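Local coordinates for serine protease inhibitor (Schistosoma haematobium, PDB 3STO), which probably inhibits serine-type endopeptidases by the trapping mechanism of inhibitory serpins, at residues Tyr213-Pro216 and Asp217-Ile220; Ser28-Thr31 and Ala32-Gly36; Ala156-Asp159 and Ile160-Val164; Glu88-Ser91 and Leu92-Leu96. All coordinates share one frame; numbering follows the deposited sequence.

Interaction 1 (Tyr213-Pro216 and Asp217-Ile220); sequences YISP and DRQI
Ile214 CG2 lies over one face of the Arg218 guanidinium, toward its rim, 3.5 Å from Arg218 NH2. The Arg218 side chain, bent at its second and third torsions, folds back across Ile214 and Ser215, and Arg218 CG comes within 3.2 Å of Ser215 OG. The Tyr213 ring carries the backbone oxygen of Ser215 over one face, while Gln219 CG approaches it obliquely, 4.2 Å from Tyr213 CD1; outside the hairpin, Lys263 makes a cation-pi contact with this ring. Ile214 CD1 packs against Ile220 CG2 at 3.9 Å. Ser215 OG, placed between its own N and carbonyl carbon (chi1 61°), donates to Asp217 OD1 over 2.7 Å from above the carboxylate plane, a polar tie across the turn. Two amides share one acceptor: Arg218 O receives Ser215 N at 3.2 Å, in the carbonyl plane on a lone pair, and Ile214 N at 3.0 Å, tilted from that plane. The return bond from Arg218 N to Ser215 O measures 2.8 Å. Two residues facing one define a classic beta bulge beside a type I turn, closing the exposed hairpin of strand 208-215 and the start of 218-236, which by chain order correspond to serpin strands s4C and s3C.

Interaction 2 (Ser28-Thr31 and Ala32-Gly36); sequences STVT and ADFGG
Phe34 turns the edge of its ring onto the Val30 carbonyl: Phe34 CD2 and Val30 O are only 3.0 Å apart, and the oxygen lies in the ring plane, so the aromatic C-H edge, not the pi face, meets the carbonyl oxygen. The ring reaches this place because CG stands anti to the carbonyl carbon of Phe34 (chi1 -63°), which swings it back along the chain. Apolar contact with the residue that supplies this oxygen is slight, Val30 CG2 approaching Phe34 CE2 no nearer than 4.4 Å. Two backbone bonds of 3-10 or turn type, each spanning three residues, wind the chain around this point. Ala32 N donates to Thr29 O at 3.3 Å, and Phe34 N to Thr31 O at 3.2 Å; both donors stand well above the carbonyl planes. Ala32 is exposed yet still touches the helix end, its CB resting 3.4 Å from Thr29 O. Thr31 sends its hydroxyl backward, to a hydrogen bond with Leu27 O.

The opposite character belongs to Asp33 and Gly35, which are exposed. The Asp33 side chain stays 5.2 Å or more from the preceding segment, and Gly35 barely touches it. The contact is therefore close where the Phe34 edge meets Val30 O and loose at Asp33 and Gly35.

Phe34 also meets the ring of Phe39, with planes at about 45°, and Phe34 O accepts from Lys398 NZ. Val30 and Thr31 likewise pack on Phe39 of strand 39-41, while Thr29 and Val30 lean on helix 307-312; residues 28-36 thus carry the chain from helix 18-30 toward strand 39-41.

Interaction 3 (Ala156-Asp159 and Ile160-Val164); sequences ATVD and INDWV
Val158 holds CG1 anti to its backbone N (chi1 166°), and Asp162 puts its carboxylate anti to its own carbonyl carbon (chi1 -71°); together these torsions make the two side chains run alongside each other in the same direction, with Val158 CG1 3.3 Å from Asp162 OD2. Asn161 and Ile160 instead lie against carbonyl oxygens one turn back: a first torsion similar to that of Asp162 lays Asn161 CG 3.5 Å from Thr157 O, and Ile160 CG1 runs 3.6 Å from Ala156 O. The backbone beneath is regular alpha helix. The bond from Asn161 N to Thr157 O, at 2.9 Å, is nearly straight; in it and in that from Asp162 N to Val158 O, at 2.8 Å, the donor lies close to the line of the C=O.

The helix, 153-167, corresponds to serpin helix F, packed over the main sheet. Ile160 touches Phe122, Trp163 meets the same ring edge-to-face, and Trp163 NE1 donates to Glu144 OE1.

No side-chain hydrogen bond crosses between the two segments, so their local cohesion rests on the backbone bonds and on carbon-oxygen packing. Asp159 OD1 and Asp162 OD2 stand 5.2 Å apart, and their like charges, not in contact, may repel mildly.

Interaction 4 (Glu88-Ser91 and Leu92-Leu96); sequences EMKS and LYQEL
Four consecutive amides of the second turn donate to the carbonyls of Glu88, Met89, Lys90 and Ser91, the regular alpha-helical pattern. The shortest, from Glu95 N to Ser91 O, is 2.9 Å long, and Tyr93 N reaches Met89 O at 3.0 Å. Gln94 N meets Lys90 O also at 3.0 Å but less straight, with an N-H...O angle of 142°. Around that carbonyl the Gln94 side chain gathers closely, its CG 3.4 Å from Lys90 O.

Outward from the backbone, Gln94 and Lys90 lie slantwise against each other. Lys90, with CG anti to its backbone N (chi1 172°), runs extended beyond it, and Lys90 CE comes to 3.1 Å from Gln94 OE1; the contact is thus made by the methylene next to the amino group. Tyr93 CB sits 3.2 Å from Met89 O. Leu92 CB lies 3.5 Å from Glu88 O.

Glu88 OE1 and OE2 accept hydrogen bonds from Ser75 N and Lys74 N. On the buried face Met89, a selenomethionine, packs on Leu54 of helix 43-55, and Tyr93 stands edge-to-face with Phe48 while its OH is hydrogen-bonded to Asp140 OD1. One face buried and the other toward solvent make this an amphipathic stretch of helix 82-101, which by its place in the chain corresponds to helix D of the serpin helical subdomain.

Along the chain the order is interaction 2, interaction 4, interaction 3 and interaction 1, all within the one serpin domain. The most remote pair is 1 and 4, whose centres lie about 45 Å apart on opposite sides of the chain's centre. Interactions 2, 3 and 4 are mutually spaced by about 28 Å between centres, and interaction 1 lies about 21 Å from interaction 2, again between centres. No two touch; the closest, 1 and 2, leave about 6 Å between nearest atoms. Helix 153-167 lies over the main sheet, helix 82-101 packs on helix 43-55, and the hairpin of strands 208-215 and 218-236 stands at the far end: all four are scaffold contacts in distinct parts of the fold.

Interaction 1 (Tyr213-Pro216 and Asp217-Ile220)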
loop_
_atom_site.group_PDB
_atom_site.type_symbol
_atom_site.label_atom_id
_atom_site.label_comp_id
_atom_site.label_asym_id
_atom_site.label_seq_id
_atom_site.Cartn_x
_atom_site.Cartn_y
_atom_site.Cartn_z
ATOM N N TYR A 213 5.006 -14.875 -20.372
ATOM C CA TYR A 213 6.271 -14.365 -20.860
ATOM C C TYR A 213 6.844 -13.363 -19.887
ATOM O O TYR A 213 6.260 -12.294 -19.685
ATOM C CB TYR A 213 6.077 -13.703 -22.228
ATOM C CG TYR A 213 7.335 -13.138 -22.884
ATOM C CD1 TYR A 213 8.085 -13.905 -23.770
ATOM C CD2 TYR A 213 7.736 -11.814 -22.660
ATOM C CE1 TYR A 213 9.216 -13.380 -24.405
ATOM C CE2 TYR A 213 8.857 -11.276 -23.292
ATOM C CZ TYR A 213 9.592 -12.072 -24.164
ATOM O OH TYR A 213 10.705 -11.562 -24.800
ATOM N N ILE A 214 7.978 -13.706 -19.287
ATOM C CA ILE A 214 8.716 -12.791 -18.397
ATOM C C ILE A 214 9.739 -11.939 -19.173
ATOM O O ILE A 214 9.764 -10.739 -19.051
ATOM C CB ILE A 214 9.442 -13.571 -17.318
ATOM C CG1 ILE A 214 8.447 -14.405 -16.511
ATOM C CG2 ILE A 214 10.218 -12.638 -16.440
ATOM C CD1 ILE A 214 9.089 -15.175 -15.374
ATOM N N SER A 215 10.560 -12.593 -19.987
ATOM C CA SER A 215 11.548 -11.941 -20.828
ATOM C C SER A 215 11.963 -12.953 -21.907
ATOM O O SER A 215 11.538 -14.099 -21.859
ATOM C CB SER A 215 12.770 -11.545 -19.981
ATOM O OG SER A 215 13.396 -12.683 -19.405
ATOM N N PRO A 216 12.794 -12.537 -22.879
ATOM C CA PRO A 216 13.192 -13.447 -23.962
ATOM C C PRO A 216 13.756 -14.755 -23.469
ATOM O O PRO A 216 13.511 -15.806 -24.055
ATOM C CB PRO A 216 14.261 -12.653 -24.704
ATOM C CG PRO A 216 13.772 -11.247 -24.596
ATOM C CD PRO A 216 13.138 -11.137 -23.199
ATOM N N ASP A 217 14.500 -14.701 -22.380
ATOM C CA ASP A 217 15.126 -15.911 -21.872
ATOM C C ASP A 217 14.284 -16.613 -20.798
ATOM O O ASP A 217 14.728 -17.603 -20.208
ATOM C CB ASP A 217 16.538 -15.598 -21.351
ATOM C CG ASP A 217 16.545 -14.553 -20.216
ATOM O OD1 ASP A 217 15.858 -13.490 -20.309
ATOM O OD2 ASP A 217 17.268 -14.796 -19.221
ATOM N N ARG A 218 13.075 -16.107 -20.548
ATOM C CA ARG A 218 12.260 -16.615 -19.448
ATOM C C ARG A 218 10.758 -16.722 -19.746
ATOM O O ARG A 218 10.077 -15.728 -19.959
ATOM C CB ARG A 218 12.439 -15.751 -18.205
ATOM C CG ARG A 218 13.850 -15.415 -17.848
ATOM C CD ARG A 218 14.179 -15.836 -16.424
ATOM N NE ARG A 218 13.417 -15.142 -15.383
ATOM C CZ ARG A 218 13.457 -13.825 -15.152
ATOM N NH1 ARG A 218 14.187 -13.019 -15.927
ATOM N NH2 ARG A 218 12.741 -13.307 -14.153
ATOM N N GLN A 219 10.239 -17.938 -19.742
ATOM C CA GLN A 219 8.798 -18.139 -19.725
ATOM C C GLN A 219 8.447 -19.036 -18.573
ATOM O O GLN A 219 9.236 -19.873 -18.176
ATOM C CB GLN A 219 8.295 -18.743 -21.017
ATOM C CG GLN A 219 8.422 -17.806 -22.196
ATOM C CD GLN A 219 9.820 -17.846 -22.807
ATOM O OE1 GLN A 219 10.670 -16.995 -22.512
ATOM N NE2 GLN A 219 10.065 -18.841 -23.669
ATOM N N ILE A 220 7.282 -18.832 -17.983
ATOM C CA ILE A 220 6.835 -19.770 -16.967
ATOM C C ILE A 220 5.403 -20.206 -17.256
ATOM O O ILE A 220 4.695 -19.676 -18.138
ATOM C CB ILE A 220 6.928 -19.202 -15.550
ATOM C CG1 ILE A 220 6.130 -17.897 -15.443
ATOM C CG2 ILE A 220 8.378 -18.990 -15.152
ATOM C CD1 ILE A 220 5.937 -17.449 -14.027
#

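Interaction 2 (Ser28-Thr31 and Ala32-Gly36)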
loop_
_atom_site.group_PDB
_atom_site.type_symbol
_atom_site.label_atom_id
_atom_site.label_comp_id
_atom_site.label_asym_id
_atom_site.label_seq_id
_atom_site.Cartn_x
_atom_site.Cartn_y
_atom_site.Cartn_z
ATOM N N SER A 28 7.202 8.286 -6.886
ATOM C CA SER A 28 8.310 8.580 -7.803
ATOM C C SER A 28 9.666 8.223 -7.268
ATOM O O SER A 28 10.598 8.092 -8.032
ATOM C CB SER A 28 8.365 10.030 -8.256
ATOM O OG SER A 28 7.929 10.881 -7.238
ATOM N N THR A 29 9.792 8.036 -5.970
ATOM C CA THR A 29 11.102 7.749 -5.431
ATOM C C THR A 29 11.259 6.268 -5.222
ATOM O O THR A 29 12.231 5.668 -5.654
ATOM C CB THR A 29 11.371 8.493 -4.099
ATOM O OG1 THR A 29 11.378 9.908 -4.348
ATOM C CG2 THR A 29 12.731 8.050 -3.520
ATOM N N VAL A 30 10.283 5.681 -4.566
ATOM C CA VAL A 30 10.385 4.304 -4.145
ATOM C C VAL A 30 10.375 3.346 -5.344
ATOM O O VAL A 30 10.929 2.267 -5.262
ATOM C CB VAL A 30 9.256 3.946 -3.176
ATOM C CG1 VAL A 30 7.915 3.792 -3.913
ATOM C CG2 VAL A 30 9.612 2.679 -2.411
ATOM N N THR A 31 9.776 3.726 -6.469
ATOM C CA THR A 31 9.683 2.737 -7.551
ATOM C C THR A 31 10.942 2.707 -8.394
ATOM O O THR A 31 11.182 1.725 -9.096
ATOM C CB THR A 31 8.428 2.885 -8.465
ATOM O OG1 THR A 31 8.519 4.083 -9.238
ATOM C CG2 THR A 31 7.127 2.876 -7.654
ATOM N N ALA A 32 11.748 3.767 -8.289
ATOM C CA ALA A 32 12.959 3.949 -9.113
ATOM C C ALA A 32 13.908 2.720 -9.162
ATOM O O ALA A 32 14.407 2.366 -10.225
ATOM C CB ALA A 32 13.725 5.219 -8.676
ATOM N N ASP A 33 14.110 2.062 -8.019
ATOM C CA ASP A 33 15.088 0.985 -7.898
ATOM C C ASP A 33 14.536 -0.439 -8.085
ATOM O O ASP A 33 15.219 -1.407 -7.810
ATOM C CB ASP A 33 15.816 1.122 -6.541
ATOM C CG ASP A 33 16.672 2.403 -6.455
ATOM O OD1 ASP A 33 17.166 2.900 -7.500
ATOM O OD2 ASP A 33 16.879 2.921 -5.341
ATOM N N PHE A 34 13.303 -0.575 -8.559
ATOM C CA PHE A 34 12.692 -1.903 -8.666
ATOM C C PHE A 34 12.406 -2.285 -10.119
ATOM O O PHE A 34 11.554 -3.148 -10.394
ATOM C CB PHE A 34 11.428 -1.992 -7.787
ATOM C CG PHE A 34 11.722 -1.835 -6.335
ATOM C CD1 PHE A 34 12.115 -2.924 -5.574
ATOM C CD2 PHE A 34 11.681 -0.597 -5.744
ATOM C CE1 PHE A 34 12.430 -2.785 -4.239
ATOM C CE2 PHE A 34 11.995 -0.446 -4.394
ATOM C CZ PHE A 34 12.369 -1.542 -3.648
ATOM N N GLY A 35 13.131 -1.625 -11.028
ATOM C CA GLY A 35 13.055 -1.884 -12.457
ATOM C C GLY A 35 13.183 -3.366 -12.759
ATOM O O GLY A 35 12.716 -3.822 -13.772
ATOM N N GLY A 36 13.804 -4.132 -11.869
ATOM C CA GLY A 36 13.976 -5.548 -12.136
ATOM C C GLY A 36 13.267 -6.507 -11.198
ATOM O O GLY A 36 13.518 -7.706 -11.257
#

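Interaction 3 (Ala156-Asp159 and Ile160-Val164)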
loop_
_atom_site.group_PDB
_atom_site.type_symbol
_atom_site.label_atom_id
_atom_site.label_comp_id
_atom_site.label_asym_id
_atom_site.label_seq_id
_atom_site.Cartn_x
_atom_site.Cartn_y
_atom_site.Cartn_z
ATOM N N ALA A 156 12.485 -10.362 21.032
ATOM C CA ALA A 156 12.006 -9.166 20.347
ATOM C C ALA A 156 11.478 -9.529 18.962
ATOM O O ALA A 156 10.381 -9.130 18.564
ATOM C CB ALA A 156 13.123 -8.142 20.233
ATOM N N THR A 157 12.281 -10.290 18.233
ATOM C CA THR A 157 11.877 -10.829 16.950
ATOM C C THR A 157 10.525 -11.569 17.039
ATOM O O THR A 157 9.612 -11.298 16.261
ATOM C CB THR A 157 12.978 -11.747 16.400
ATOM O OG1 THR A 157 13.269 -11.398 15.040
ATOM C CG2 THR A 157 12.565 -13.216 16.487
ATOM N N VAL A 158 10.397 -12.475 18.007
ATOM C CA VAL A 158 9.151 -13.209 18.247
ATOM C C VAL A 158 7.952 -12.271 18.390
ATOM O O VAL A 158 7.019 -12.330 17.588
ATOM C CB VAL A 158 9.265 -14.150 19.487
ATOM C CG1 VAL A 158 7.891 -14.637 19.942
ATOM C CG2 VAL A 158 10.181 -15.319 19.171
ATOM N N ASP A 159 7.992 -11.406 19.402
ATOM C CA ASP A 159 6.951 -10.406 19.627
ATOM C C ASP A 159 6.463 -9.744 18.346
ATOM O O ASP A 159 5.264 -9.719 18.063
ATOM C CB ASP A 159 7.439 -9.324 20.600
ATOM C CG ASP A 159 7.273 -9.723 22.061
ATOM O OD1 ASP A 159 7.256 -10.943 22.369
ATOM O OD2 ASP A 159 7.160 -8.802 22.904
ATOM N N ILE A 160 7.395 -9.205 17.576
ATOM C CA ILE A 160 7.039 -8.519 16.348
ATOM C C ILE A 160 6.373 -9.466 15.344
ATOM O O ILE A 160 5.276 -9.183 14.849
ATOM C CB ILE A 160 8.258 -7.853 15.706
ATOM C CG1 ILE A 160 8.671 -6.637 16.541
ATOM C CG2 ILE A 160 7.911 -7.419 14.310
ATOM C CD1 ILE A 160 9.998 -6.040 16.160
ATOM N N ASN A 161 7.034 -10.589 15.059
ATOM C CA ASN A 161 6.501 -11.600 14.136
ATOM C C ASN A 161 5.102 -11.991 14.537
ATOM O O ASN A 161 4.235 -12.149 13.685
ATOM C CB ASN A 161 7.401 -12.843 14.050
ATOM C CG ASN A 161 8.656 -12.615 13.191
ATOM O OD1 ASN A 161 8.727 -11.680 12.389
ATOM N ND2 ASN A 161 9.637 -13.486 13.346
ATOM N N ASP A 162 4.861 -12.094 15.838
ATOM C CA ASP A 162 3.520 -12.424 16.309
ATOM C C ASP A 162 2.518 -11.336 16.010
ATOM O O ASP A 162 1.392 -11.622 15.604
ATOM C CB ASP A 162 3.509 -12.749 17.803
ATOM C CG ASP A 162 4.186 -14.079 18.109
ATOM O OD1 ASP A 162 4.242 -14.944 17.201
ATOM O OD2 ASP A 162 4.668 -14.258 19.250
ATOM N N TRP A 163 2.920 -10.089 16.215
ATOM C CA TRP A 163 2.023 -8.992 15.963
ATOM C C TRP A 163 1.637 -9.012 14.497
ATOM O O TRP A 163 0.470 -8.878 14.160
ATOM C CB TRP A 163 2.675 -7.642 16.302
ATOM C CG TRP A 163 1.718 -6.493 16.060
ATOM C CD1 TRP A 163 0.716 -6.085 16.882
ATOM C CD2 TRP A 163 1.675 -5.625 14.921
ATOM N NE1 TRP A 163 0.066 -5.001 16.351
ATOM C CE2 TRP A 163 0.623 -4.699 15.141
ATOM C CE3 TRP A 163 2.422 -5.533 13.740
ATOM C CZ2 TRP A 163 0.278 -3.708 14.213
ATOM C CZ3 TRP A 163 2.089 -4.528 12.823
ATOM C CH2 TRP A 163 1.022 -3.636 13.067
ATOM N N VAL A 164 2.638 -9.166 13.636
ATOM C CA VAL A 164 2.425 -9.108 12.212
ATOM C C VAL A 164 1.499 -10.239 11.798
ATOM O O VAL A 164 0.455 -10.008 11.188
ATOM C CB VAL A 164 3.747 -9.201 11.447
ATOM C CG1 VAL A 164 3.480 -9.277 9.952
ATOM C CG2 VAL A 164 4.642 -7.983 11.769
#

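Interaction 4 (Glu88-Ser91 and Leu92-Leu96)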
loop_
_atom_site.group_PDB
_atom_site.type_symbol
_atom_site.label_atom_id
_atom_site.label_comp_id
_atom_site.label_asym_id
_atom_site.label_seq_id
_atom_site.Cartn_x
_atom_site.Cartn_y
_atom_site.Cartn_z
ATOM N N GLU A 88 -4.051 19.307 12.477
ATOM C CA GLU A 88 -4.323 19.109 11.066
ATOM C C GLU A 88 -3.945 17.689 10.609
ATOM O O GLU A 88 -4.656 17.086 9.807
ATOM C CB GLU A 88 -3.597 20.152 10.225
ATOM C CG GLU A 88 -3.759 19.932 8.712
ATOM C CD GLU A 88 -2.951 20.918 7.888
ATOM O OE1 GLU A 88 -2.350 21.853 8.478
ATOM O OE2 GLU A 88 -2.892 20.741 6.651
HETATM N N MSE A 89 -2.855 17.162 11.169
HETATM C CA MSE A 89 -2.341 15.843 10.814
HETATM C C MSE A 89 -3.240 14.772 11.401
HETATM O O MSE A 89 -3.607 13.834 10.715
HETATM C CB MSE A 89 -0.897 15.656 11.299
HETATM C CG MSE A 89 -0.268 14.290 11.014
HETATM SE SE MSE A 89 0.009 13.923 9.070
HETATM C CE MSE A 89 1.799 14.591 8.807
ATOM N N LYS A 90 -3.593 14.919 12.665
ATOM C CA LYS A 90 -4.508 13.996 13.307
ATOM C C LYS A 90 -5.858 13.956 12.584
ATOM O O LYS A 90 -6.455 12.885 12.405
ATOM C CB LYS A 90 -4.722 14.379 14.769
ATOM C CG LYS A 90 -5.791 13.601 15.426
ATOM C CD LYS A 90 -5.617 13.585 16.927
ATOM C CE LYS A 90 -6.803 12.884 17.586
ATOM N NZ LYS A 90 -6.746 12.893 19.080
ATOM N N SER A 91 -6.332 15.117 12.151
ATOM C CA SER A 91 -7.638 15.172 11.510
ATOM C C SER A 91 -7.645 14.470 10.139
ATOM O O SER A 91 -8.590 13.755 9.809
ATOM C CB SER A 91 -8.091 16.621 11.392
ATOM O OG SER A 91 -9.364 16.716 10.803
ATOM N N LEU A 92 -6.589 14.688 9.354
ATOM C CA LEU A 92 -6.398 14.063 8.046
ATOM C C LEU A 92 -6.338 12.550 8.176
ATOM O O LEU A 92 -7.125 11.807 7.569
ATOM C CB LEU A 92 -5.106 14.565 7.447
ATOM C CG LEU A 92 -4.519 13.898 6.221
ATOM C CD1 LEU A 92 -5.568 13.824 5.136
ATOM C CD2 LEU A 92 -3.338 14.746 5.773
ATOM N N TYR A 93 -5.393 12.119 8.993
ATOM C CA TYR A 93 -5.207 10.733 9.392
ATOM C C TYR A 93 -6.531 10.045 9.755
ATOM O O TYR A 93 -6.796 8.904 9.361
ATOM C CB TYR A 93 -4.260 10.719 10.606
ATOM C CG TYR A 93 -4.047 9.369 11.208
ATOM C CD1 TYR A 93 -3.085 8.526 10.695
ATOM C CD2 TYR A 93 -4.810 8.921 12.285
ATOM C CE1 TYR A 93 -2.868 7.254 11.227
ATOM C CE2 TYR A 93 -4.610 7.638 12.828
ATOM C CZ TYR A 93 -3.620 6.811 12.286
ATOM O OH TYR A 93 -3.340 5.535 12.757
ATOM N N GLN A 94 -7.352 10.740 10.529
ATOM C CA GLN A 94 -8.586 10.156 11.023
ATOM C C GLN A 94 -9.644 10.123 9.952
ATOM O O GLN A 94 -10.377 9.165 9.842
ATOM C CB GLN A 94 -9.097 10.923 12.228
ATOM C CG GLN A 94 -8.494 10.384 13.499
ATOM C CD GLN A 94 -8.787 11.225 14.710
ATOM O OE1 GLN A 94 -8.411 10.841 15.813
ATOM N NE2 GLN A 94 -9.446 12.386 14.518
ATOM N N GLU A 95 -9.710 11.181 9.166
ATOM C CA GLU A 95 -10.651 11.250 8.092
ATOM C C GLU A 95 -10.394 10.063 7.132
ATOM O O GLU A 95 -11.306 9.300 6.825
ATOM C CB GLU A 95 -10.479 12.582 7.389
ATOM C CG GLU A 95 -11.529 12.880 6.359
ATOM C CD GLU A 95 -12.871 13.199 6.989
ATOM O OE1 GLU A 95 -12.958 13.190 8.245
ATOM O OE2 GLU A 95 -13.828 13.457 6.220
ATOM N N LEU A 96 -9.144 9.876 6.718
ATOM C CA LEU A 96 -8.776 8.802 5.799
ATOM C C LEU A 96 -9.002 7.429 6.411
ATOM O O LEU A 96 -9.499 6.497 5.766
ATOM C CB LEU A 96 -7.322 8.951 5.346
ATOM C CG LEU A 96 -7.061 10.161 4.453
ATOM C CD1 LEU A 96 -5.554 10.397 4.199
ATOM C CD2 LEU A 96 -7.832 10.014 3.153
#